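Pumilio homolog 23 (Arabidopsis thaliana, PDB 5WZJ) binds RNA sequence-specifically through its pumilio repeats, here an 18S rRNA-type sequence, and probably regulates translation and mRNA stability through the 3'-UTRs of target mRNAs. Local coordinates at residues 266-271 with 302-307; 332-337 with 371-376; 402-407 with 421-426. All blocks are in the same frame, centred on the assembly; numbering follows the deposited sequence.

Interaction 1 (266-271 with 302-307); sequences GFHIET and YNEMFN
Glu304 meets the loop 266-271 because its CG stands anti to the backbone N (chi1 179°) and the chain then bends at chi2 (76°), which lays the methylene groups among Phe267 and Ile269 and carries the carboxylate to the loop backbone. There OE2 accepts the amide of Ile269, N to OE2 2.9 Å, in an almost straight bond (N-H...O 171°) that uses the anti lone pair, the one away from OE1. The same oxygen has a second mate in Lys308, one helical turn on, with which it forms a salt bridge; two donors would therefore limit rotation of the carboxylate. His268 adds a looser contact: its CD2 lies 3.4 Å from Glu304 OE2, with ring and carboxylate planes turned by roughly half a right angle.

The aliphatic part of the glutamate is gripped by carbon. Phe267 reaches it obliquely with its CD2 and CE2 atoms, which both lie against Glu304 CB and CG, CE2 coming to 3.6 Å from Glu304 CG. Ile269, whose CG1 lies beside its own backbone N, runs past the glutamate in the opposite direction and places CG1 3.8 Å from Glu304 CG. Its terminal CD1 goes further, to 3.9 Å from Met305 CG.

With 267-270 extended and Thr271 already helical, the contact clamps a connecting loop onto a helix of the all-helical pumilio array. The loop enters helix 271-279 directly after Glu270, at the N-cap position. Helix 299-310 receives it on one side, Met305 also packs on helix 284-296, and Phe306 faces helix 337-347.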
loop_
_atom_site.group_PDB
_atom_site.type_symbol
_atom_site.label_atom_id
_atom_site.label_comp_id
_atom_site.label_asym_id
_atom_site.label_seq_id
_atom_site.Cartn_x
_atom_site.Cartn_y
_atom_site.Cartn_z
ATOM N N GLY A 266 -31.615 -3.483 -9.133
ATOM C CA GLY A 266 -31.138 -3.769 -7.787
ATOM C C GLY A 266 -30.085 -4.865 -7.751
ATOM O O GLY A 266 -30.265 -5.907 -8.372
ATOM N N PHE A 267 -28.984 -4.632 -7.037
ATOM C CA PHE A 267 -27.910 -5.618 -6.936
ATOM C C PHE A 267 -28.259 -6.672 -5.888
ATOM O O PHE A 267 -28.444 -6.355 -4.709
ATOM C CB PHE A 267 -26.588 -4.937 -6.587
ATOM C CG PHE A 267 -25.469 -5.896 -6.274
ATOM C CD1 PHE A 267 -24.739 -6.481 -7.293
ATOM C CD2 PHE A 267 -25.150 -6.212 -4.961
ATOM C CE1 PHE A 267 -23.709 -7.368 -7.014
ATOM C CE2 PHE A 267 -24.127 -7.092 -4.678
ATOM C CZ PHE A 267 -23.403 -7.674 -5.708
ATOM N N HIS A 268 -28.314 -7.929 -6.312
ATOM C CA HIS A 268 -28.724 -9.028 -5.456
ATOM C C HIS A 268 -27.831 -10.218 -5.767
ATOM O O HIS A 268 -27.564 -10.502 -6.936
ATOM C CB HIS A 268 -30.214 -9.357 -5.690
ATOM C CG HIS A 268 -30.773 -10.401 -4.773
ATOM N ND1 HIS A 268 -31.002 -11.701 -5.175
ATOM C CD2 HIS A 268 -31.174 -10.333 -3.480
ATOM C CE1 HIS A 268 -31.509 -12.390 -4.168
ATOM N NE2 HIS A 268 -31.623 -11.583 -3.128
ATOM N N ILE A 269 -27.342 -10.893 -4.731
ATOM C CA ILE A 269 -26.546 -12.105 -4.900
ATOM C C ILE A 269 -27.430 -13.285 -4.517
ATOM O O ILE A 269 -27.693 -13.505 -3.326
ATOM C CB ILE A 269 -25.268 -12.088 -4.047
ATOM C CG1 ILE A 269 -24.424 -10.846 -4.329
ATOM C CG2 ILE A 269 -24.457 -13.350 -4.297
ATOM C CD1 ILE A 269 -23.266 -10.700 -3.345
ATOM N N GLU A 270 -27.885 -14.037 -5.520
ATOM C CA GLU A 270 -28.672 -15.244 -5.292
ATOM C C GLU A 270 -27.865 -16.274 -4.507
ATOM O O GLU A 270 -26.630 -16.289 -4.525
ATOM C CB GLU A 270 -29.125 -15.870 -6.617
ATOM C CG GLU A 270 -30.008 -14.993 -7.474
ATOM C CD GLU A 270 -29.775 -15.227 -8.963
ATOM O OE1 GLU A 270 -29.149 -16.256 -9.309
ATOM O OE2 GLU A 270 -30.205 -14.380 -9.787
ATOM N N THR A 271 -28.597 -17.169 -3.843
ATOM C CA THR A 271 -28.006 -18.088 -2.872
ATOM C C THR A 271 -26.943 -18.988 -3.495
ATOM O O THR A 271 -25.891 -19.222 -2.887
ATOM C CB THR A 271 -29.123 -18.923 -2.240
ATOM O OG1 THR A 271 -30.019 -18.041 -1.551
ATOM C CG2 THR A 271 -28.561 -19.936 -1.263
ATOM N N TYR A 302 -21.637 -3.377 -0.996
ATOM C CA TYR A 302 -20.923 -3.889 0.176
ATOM C C TYR A 302 -21.877 -4.599 1.124
ATOM O O TYR A 302 -21.575 -5.692 1.620
ATOM C CB TYR A 302 -20.190 -2.755 0.920
ATOM C CG TYR A 302 -19.546 -3.231 2.219
ATOM C CD1 TYR A 302 -20.302 -3.357 3.389
ATOM C CD2 TYR A 302 -18.191 -3.582 2.271
ATOM C CE1 TYR A 302 -19.738 -3.826 4.573
ATOM C CE2 TYR A 302 -17.616 -4.043 3.455
ATOM C CZ TYR A 302 -18.400 -4.168 4.599
ATOM O OH TYR A 302 -17.849 -4.629 5.778
ATOM N N ASN A 303 -23.020 -3.973 1.426
ATOM C CA ASN A 303 -23.931 -4.561 2.408
ATOM C C ASN A 303 -24.432 -5.921 1.943
ATOM O O ASN A 303 -24.593 -6.842 2.752
ATOM C CB ASN A 303 -25.110 -3.618 2.679
ATOM C CG ASN A 303 -24.690 -2.367 3.447
ATOM O OD1 ASN A 303 -23.587 -2.302 3.984
ATOM N ND2 ASN A 303 -25.569 -1.371 3.497
ATOM N N GLU A 304 -24.674 -6.067 0.641
ATOM C CA GLU A 304 -25.157 -7.337 0.114
ATOM C C GLU A 304 -24.084 -8.423 0.210
ATOM O O GLU A 304 -24.382 -9.568 0.576
ATOM C CB GLU A 304 -25.633 -7.145 -1.330
ATOM C CG GLU A 304 -26.153 -8.410 -2.029
ATOM C CD GLU A 304 -27.548 -8.830 -1.594
ATOM O OE1 GLU A 304 -28.097 -8.211 -0.655
ATOM O OE2 GLU A 304 -28.093 -9.790 -2.192
ATOM N N MET A 305 -22.827 -8.085 -0.105
ATOM C CA MET A 305 -21.745 -9.052 0.064
ATOM C C MET A 305 -21.584 -9.450 1.531
ATOM O O MET A 305 -21.434 -10.639 1.852
ATOM C CB MET A 305 -20.440 -8.481 -0.500
ATOM C CG MET A 305 -20.481 -8.323 -2.022
ATOM S SD MET A 305 -18.939 -7.648 -2.667
ATOM C CE MET A 305 -17.882 -9.087 -2.502
ATOM N N PHE A 306 -21.594 -8.463 2.435
ATOM C CA PHE A 306 -21.514 -8.748 3.868
ATOM C C PHE A 306 -22.580 -9.753 4.289
ATOM O O PHE A 306 -22.285 -10.768 4.933
ATOM C CB PHE A 306 -21.652 -7.438 4.657
ATOM C CG PHE A 306 -21.470 -7.590 6.146
ATOM C CD1 PHE A 306 -22.489 -8.091 6.940
ATOM C CD2 PHE A 306 -20.289 -7.192 6.751
ATOM C CE1 PHE A 306 -22.320 -8.226 8.314
ATOM C CE2 PHE A 306 -20.102 -7.332 8.114
ATOM C CZ PHE A 306 -21.125 -7.838 8.902
ATOM N N ASN A 307 -23.828 -9.510 3.891
ATOM C CA ASN A 307 -24.935 -10.354 4.340
ATOM C C ASN A 307 -24.941 -11.721 3.660
ATOM O O ASN A 307 -25.117 -12.750 4.322
ATOM C CB ASN A 307 -26.255 -9.630 4.104
ATOM C CG ASN A 307 -26.447 -8.463 5.061
ATOM O OD1 ASN A 307 -26.107 -8.552 6.245
ATOM N ND2 ASN A 307 -26.980 -7.361 4.550
#

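Interaction 2 (332-337 with 371-376); sequences SHARDQ and QRLQSH
Ser332 ends its helix and Arg372 lies in the last turn of another, so the contact joins two helix exits in the pumilio-repeat superhelix. His333 is the first residue to leave helical angles on one side and Gln374, with positive phi (55°), on the other. The backbones converge along the loops: CA atoms are 9.2 Å apart between Ser332 and Arg372 but 6.2 Å between Gln337 and Ser375.

Arg372 makes the main polar link. An extended start and a bend at chi3 (78°) deliver its guanidinium edge-on to the loop, where NH2 donates to two carbonyls. The shorter bond, Arg372 NH2 to Ala334 O at 2.7 Å, arrives in the carbonyl plane; the one to Ser332 O, 2.9 Å from NH2, arrives from above the plane of the Ser332 carbonyl. Two carbonyls that close to one nitrogen are likely to restrain the group's rotation, and their partial negative charge would probably stabilise its positive charge.

Leu373 packs beside this grip. Both its methyls press on the turn, CD2 at 3.5 Å from Arg335 O and CD1 at 4.1 Å from Ala334 CB. Behind that bend, Arg335 NH1 bonds back to His333 O, and Asp336 caps the next helix through Gln339 N. At the more exposed end, the extended Gln337 side chain offers NE2 to Leu373 O in a weak bond, while its CB lies alongside Ser375 OG.

A water completes the arginine's attachment, accepting from Arg372 NE at 3.0 Å and donating to Ser332 O, so this carbonyl receives both the water and NH2.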
loop_
_atom_site.group_PDB
_atom_site.type_symbol
_atom_site.label_atom_id
_atom_site.label_comp_id
_atom_site.label_asym_id
_atom_site.label_seq_id
_atom_site.Cartn_x
_atom_site.Cartn_y
_atom_site.Cartn_z
ATOM N N SER A 332 -12.483 -3.484 7.416
ATOM C CA SER A 332 -12.049 -2.092 7.295
ATOM C C SER A 332 -13.093 -1.221 6.623
ATOM O O SER A 332 -13.089 0.000 6.812
ATOM C CB SER A 332 -10.751 -2.001 6.486
ATOM O OG SER A 332 -9.744 -2.793 7.064
ATOM N N HIS A 333 -13.973 -1.815 5.815
ATOM C CA HIS A 333 -14.950 -1.042 5.061
ATOM C C HIS A 333 -16.377 -1.254 5.544
ATOM O O HIS A 333 -17.321 -0.886 4.840
ATOM C CB HIS A 333 -14.806 -1.355 3.570
ATOM C CG HIS A 333 -13.509 -0.874 3.010
ATOM N ND1 HIS A 333 -12.354 -1.625 3.062
ATOM C CD2 HIS A 333 -13.165 0.310 2.454
ATOM C CE1 HIS A 333 -11.357 -0.932 2.540
ATOM N NE2 HIS A 333 -11.821 0.247 2.167
ATOM N N ALA A 334 -16.555 -1.811 6.743
ATOM C CA ALA A 334 -17.892 -1.930 7.310
ATOM C C ALA A 334 -18.538 -0.552 7.445
ATOM O O ALA A 334 -17.860 0.464 7.612
ATOM C CB ALA A 334 -17.838 -2.633 8.668
ATOM N N ARG A 335 -19.867 -0.522 7.337
ATOM C CA ARG A 335 -20.595 0.729 7.177
ATOM C C ARG A 335 -21.317 1.205 8.433
ATOM O O ARG A 335 -21.421 2.413 8.638
ATOM C CB ARG A 335 -21.619 0.612 6.037
ATOM C CG ARG A 335 -21.028 0.487 4.624
ATOM C CD ARG A 335 -19.968 1.553 4.371
ATOM N NE ARG A 335 -19.889 1.946 2.962
ATOM C CZ ARG A 335 -19.192 1.293 2.030
ATOM N NH1 ARG A 335 -18.496 0.185 2.343
ATOM N NH2 ARG A 335 -19.195 1.745 0.778
ATOM N N ASP A 336 -21.809 0.305 9.282
ATOM C CA ASP A 336 -22.686 0.725 10.370
ATOM C C ASP A 336 -22.448 -0.132 11.607
ATOM O O ASP A 336 -21.690 -1.110 11.594
ATOM C CB ASP A 336 -24.165 0.685 9.942
ATOM C CG ASP A 336 -24.620 -0.693 9.475
ATOM O OD1 ASP A 336 -24.259 -1.713 10.098
ATOM O OD2 ASP A 336 -25.367 -0.755 8.478
ATOM N N GLN A 337 -23.140 0.239 12.683
ATOM C CA GLN A 337 -22.910 -0.397 13.970
ATOM C C GLN A 337 -23.511 -1.791 14.035
ATOM O O GLN A 337 -23.035 -2.625 14.814
ATOM C CB GLN A 337 -23.458 0.501 15.080
ATOM C CG GLN A 337 -22.948 1.936 14.944
ATOM C CD GLN A 337 -23.365 2.847 16.087
ATOM O OE1 GLN A 337 -24.443 2.689 16.664
ATOM N NE2 GLN A 337 -22.507 3.810 16.417
ATOM N N GLN A 371 -12.989 2.072 16.281
ATOM C CA GLN A 371 -12.668 3.475 16.490
ATOM C C GLN A 371 -13.371 4.361 15.472
ATOM O O GLN A 371 -13.910 5.417 15.823
ATOM C CB GLN A 371 -11.158 3.633 16.408
ATOM C CG GLN A 371 -10.593 4.900 16.927
ATOM C CD GLN A 371 -9.089 4.839 16.882
ATOM O OE1 GLN A 371 -8.456 5.477 16.041
ATOM N NE2 GLN A 371 -8.505 4.034 17.765
ATOM N N ARG A 372 -13.394 3.939 14.204
ATOM C CA ARG A 372 -14.005 4.764 13.169
ATOM C C ARG A 372 -15.523 4.733 13.252
ATOM O O ARG A 372 -16.184 5.762 13.076
ATOM C CB ARG A 372 -13.542 4.308 11.781
ATOM C CG ARG A 372 -14.386 4.878 10.652
ATOM C CD ARG A 372 -13.810 4.580 9.267
ATOM N NE ARG A 372 -14.065 3.218 8.804
ATOM C CZ ARG A 372 -15.227 2.792 8.317
ATOM N NH1 ARG A 372 -16.258 3.620 8.250
ATOM N NH2 ARG A 372 -15.362 1.533 7.892
ATOM N N LEU A 373 -16.099 3.562 13.502
ATOM C CA LEU A 373 -17.544 3.475 13.607
ATOM C C LEU A 373 -18.062 3.873 14.986
ATOM O O LEU A 373 -19.283 3.959 15.164
ATOM C CB LEU A 373 -18.009 2.061 13.271
ATOM C CG LEU A 373 -17.804 1.578 11.838
ATOM C CD1 LEU A 373 -18.102 0.096 11.757
ATOM C CD2 LEU A 373 -18.714 2.345 10.907
ATOM N N GLN A 374 -17.171 4.108 15.948
ATOM C CA GLN A 374 -17.534 4.485 17.317
ATOM C C GLN A 374 -18.489 3.462 17.934
ATOM O O GLN A 374 -19.571 3.785 18.418
ATOM C CB GLN A 374 -18.128 5.893 17.348
ATOM C CG GLN A 374 -17.146 6.981 16.931
ATOM C CD GLN A 374 -17.845 8.262 16.505
ATOM O OE1 GLN A 374 -19.020 8.471 16.807
ATOM N NE2 GLN A 374 -17.126 9.121 15.787
ATOM N N SER A 375 -18.060 2.202 17.922
ATOM C CA SER A 375 -18.893 1.124 18.422
ATOM C C SER A 375 -18.002 -0.015 18.898
ATOM O O SER A 375 -17.020 -0.351 18.235
ATOM C CB SER A 375 -19.867 0.646 17.326
ATOM O OG SER A 375 -20.633 -0.457 17.762
ATOM N N HIS A 376 -18.347 -0.604 20.046
ATOM C CA HIS A 376 -17.610 -1.737 20.614
ATOM C C HIS A 376 -16.150 -1.394 20.906
ATOM O O HIS A 376 -15.303 -2.296 20.967
ATOM C CB HIS A 376 -17.662 -2.970 19.696
ATOM C CG HIS A 376 -19.039 -3.526 19.500
ATOM N ND1 HIS A 376 -20.052 -2.807 18.900
ATOM C CD2 HIS A 376 -19.571 -4.729 19.828
ATOM C CE1 HIS A 376 -21.149 -3.547 18.861
ATOM N NE2 HIS A 376 -20.882 -4.719 19.413
HETATM O O HOH W 1 -11.589 1.502 9.002
#

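Interaction 3 (402-407 with 421-426); sequences LLFLDY and PGAKMH
His426 and Leu403 supply the one direct hydrogen bond across the contact: His426 N to Leu403 O, 2.8 Å and almost straight (178°), at the break between helices 398-403 and 405-410.

Apolar packing lies to one side. Met425, extended beyond CG, runs beside Leu403 and crosses the Phe404 ring, with its CE 3.6 Å from Phe404 CZ; SD makes an oblique Met-aromatic contact. Ala423 CB sits 3.5 Å from Tyr407 CZ.

Among ring contacts, Ala423 O meets the Phe404 edge. With CG anti to the backbone N (chi1 -167°), the imidazole presents one face to Leu405 CB in a CH-pi contact, 3.9 Å from CB to the His426 ring centroid, while Asp406 CG lies 3.5 Å from His426 CD2. An alanine in place of His426 would lose the face on which Leu405 CB rests and is likely to leave the amide of Gly429, which ND1 caps, without its mate.

Water extends the polar network: one molecule donates to Asp406 OD1 and Lys424 O, and a second joins Tyr407 OH to the same carbonyl.

Lys424 packs on an RNA sugar and His426 on a phosphate, consistent with a loop held by a backbone bond, a side-chain cap and apolar packing, against which the RNA lies.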
loop_
_atom_site.group_PDB
_atom_site.type_symbol
_atom_site.label_atom_id
_atom_site.label_comp_id
_atom_site.label_asym_id
_atom_site.label_seq_id
_atom_site.Cartn_x
_atom_site.Cartn_y
_atom_site.Cartn_z
ATOM N N LEU A 402 2.643 -7.485 23.233
ATOM C CA LEU A 402 2.218 -7.032 21.910
ATOM C C LEU A 402 3.390 -6.494 21.099
ATOM O O LEU A 402 3.448 -6.699 19.882
ATOM C CB LEU A 402 1.126 -5.968 22.034
ATOM C CG LEU A 402 -0.287 -6.497 22.294
ATOM C CD1 LEU A 402 -1.203 -5.369 22.716
ATOM C CD2 LEU A 402 -0.848 -7.214 21.072
ATOM N N LEU A 403 4.332 -5.804 21.753
ATOM C CA LEU A 403 5.546 -5.374 21.057
ATOM C C LEU A 403 6.302 -6.541 20.432
ATOM O O LEU A 403 6.923 -6.381 19.374
ATOM C CB LEU A 403 6.471 -4.624 22.018
ATOM C CG LEU A 403 5.974 -3.275 22.533
ATOM C CD1 LEU A 403 6.903 -2.808 23.656
ATOM C CD2 LEU A 403 5.905 -2.244 21.378
ATOM N N PHE A 404 6.279 -7.710 21.073
ATOM C CA PHE A 404 6.991 -8.879 20.570
ATOM C C PHE A 404 6.008 -10.016 20.338
ATOM O O PHE A 404 6.245 -11.143 20.783
ATOM C CB PHE A 404 8.071 -9.347 21.552
ATOM C CG PHE A 404 9.219 -8.397 21.720
ATOM C CD1 PHE A 404 10.140 -8.212 20.704
ATOM C CD2 PHE A 404 9.401 -7.722 22.915
ATOM C CE1 PHE A 404 11.210 -7.352 20.863
ATOM C CE2 PHE A 404 10.465 -6.862 23.087
ATOM C CZ PHE A 404 11.378 -6.676 22.061
ATOM N N LEU A 405 4.901 -9.718 19.652
ATOM C CA LEU A 405 3.774 -10.646 19.552
ATOM C C LEU A 405 4.202 -12.039 19.087
ATOM O O LEU A 405 3.749 -13.050 19.645
ATOM C CB LEU A 405 2.726 -10.043 18.611
ATOM C CG LEU A 405 1.258 -10.456 18.578
ATOM C CD1 LEU A 405 0.641 -10.476 19.965
ATOM C CD2 LEU A 405 0.500 -9.472 17.689
ATOM N N ASP A 406 5.087 -12.123 18.081
ATOM C CA ASP A 406 5.471 -13.442 17.565
ATOM C C ASP A 406 6.366 -14.194 18.547
ATOM O O ASP A 406 6.241 -15.416 18.689
ATOM C CB ASP A 406 6.146 -13.331 16.188
ATOM C CG ASP A 406 7.314 -12.356 16.169
ATOM O OD1 ASP A 406 7.410 -11.513 17.091
ATOM O OD2 ASP A 406 8.131 -12.422 15.215
ATOM N N TYR A 407 7.259 -13.487 19.251
ATOM C CA TYR A 407 8.092 -14.160 20.248
ATOM C C TYR A 407 7.257 -14.671 21.414
ATOM O O TYR A 407 7.487 -15.781 21.911
ATOM C CB TYR A 407 9.189 -13.224 20.763
ATOM C CG TYR A 407 10.262 -12.919 19.746
ATOM C CD1 TYR A 407 10.146 -11.826 18.892
ATOM C CD2 TYR A 407 11.399 -13.715 19.642
ATOM C CE1 TYR A 407 11.124 -11.540 17.957
ATOM C CE2 TYR A 407 12.385 -13.438 18.704
ATOM C CZ TYR A 407 12.242 -12.352 17.864
ATOM O OH TYR A 407 13.213 -12.064 16.926
ATOM N N PRO A 421 15.231 -9.840 24.208
ATOM C CA PRO A 421 16.329 -8.861 24.193
ATOM C C PRO A 421 16.993 -8.761 22.826
ATOM O O PRO A 421 17.363 -9.766 22.214
ATOM C CB PRO A 421 17.296 -9.395 25.259
ATOM C CG PRO A 421 16.470 -10.294 26.120
ATOM C CD PRO A 421 15.449 -10.902 25.207
ATOM N N GLY A 422 17.118 -7.525 22.338
ATOM C CA GLY A 422 17.744 -7.255 21.061
ATOM C C GLY A 422 16.889 -7.510 19.838
ATOM O O GLY A 422 17.283 -7.108 18.736
ATOM N N ALA A 423 15.733 -8.148 19.982
ATOM C CA ALA A 423 14.960 -8.562 18.819
ATOM C C ALA A 423 14.244 -7.379 18.180
ATOM O O ALA A 423 13.900 -6.395 18.843
ATOM C CB ALA A 423 13.938 -9.633 19.199
ATOM N N LYS A 424 14.030 -7.481 16.871
ATOM C CA LYS A 424 13.204 -6.510 16.177
ATOM C C LYS A 424 11.757 -6.675 16.634
ATOM O O LYS A 424 11.247 -7.796 16.710
ATOM C CB LYS A 424 13.329 -6.695 14.667
ATOM C CG LYS A 424 12.465 -5.743 13.840
ATOM C CD LYS A 424 12.892 -4.287 14.022
ATOM C CE LYS A 424 11.905 -3.335 13.364
ATOM N NZ LYS A 424 10.516 -3.523 13.906
ATOM N N MET A 425 11.100 -5.566 16.965
ATOM C CA MET A 425 9.725 -5.660 17.437
ATOM C C MET A 425 8.759 -5.958 16.287
ATOM O O MET A 425 9.065 -5.762 15.109
ATOM C CB MET A 425 9.329 -4.381 18.163
ATOM C CG MET A 425 9.983 -4.315 19.532
ATOM S SD MET A 425 9.780 -2.756 20.393
ATOM C CE MET A 425 10.529 -3.197 21.972
ATOM N N HIS A 426 7.564 -6.418 16.660
ATOM C CA HIS A 426 6.595 -6.974 15.724
ATOM C C HIS A 426 5.813 -5.863 15.034
ATOM O O HIS A 426 5.201 -5.019 15.700
ATOM C CB HIS A 426 5.649 -7.899 16.489
ATOM C CG HIS A 426 4.804 -8.768 15.613
ATOM N ND1 HIS A 426 3.491 -8.470 15.317
ATOM C CD2 HIS A 426 5.077 -9.941 14.990
ATOM C CE1 HIS A 426 2.992 -9.419 14.541
ATOM N NE2 HIS A 426 3.934 -10.322 14.328
HETATM O O HOH W 2 8.745 -9.045 17.308
HETATM O O HOH W 3 12.482 -10.083 15.291
#

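From the N terminus, the three contacts follow in series, none nested and none crossing. Interaction 1 closes a loop of 30 mostly helical residues and ties the approach to helix 271-279 to helix 299-310. Interaction 2 closes 33 residues, joining the exit of helix 323-332 to that of helix 360-373. Interaction 3 spans just 13, fastening the lead into helix 427-436 to the break between helices 398-403 and 405-410. The first two touch directly: Tyr302 OH lies 3.1 Å from Ala334 CA, with centres about 19 Å apart. Interaction 3 stands apart, its nearest atoms about 13 Å from interaction 2, yet comes closest to the RNA, about 4 Å at nearest atoms.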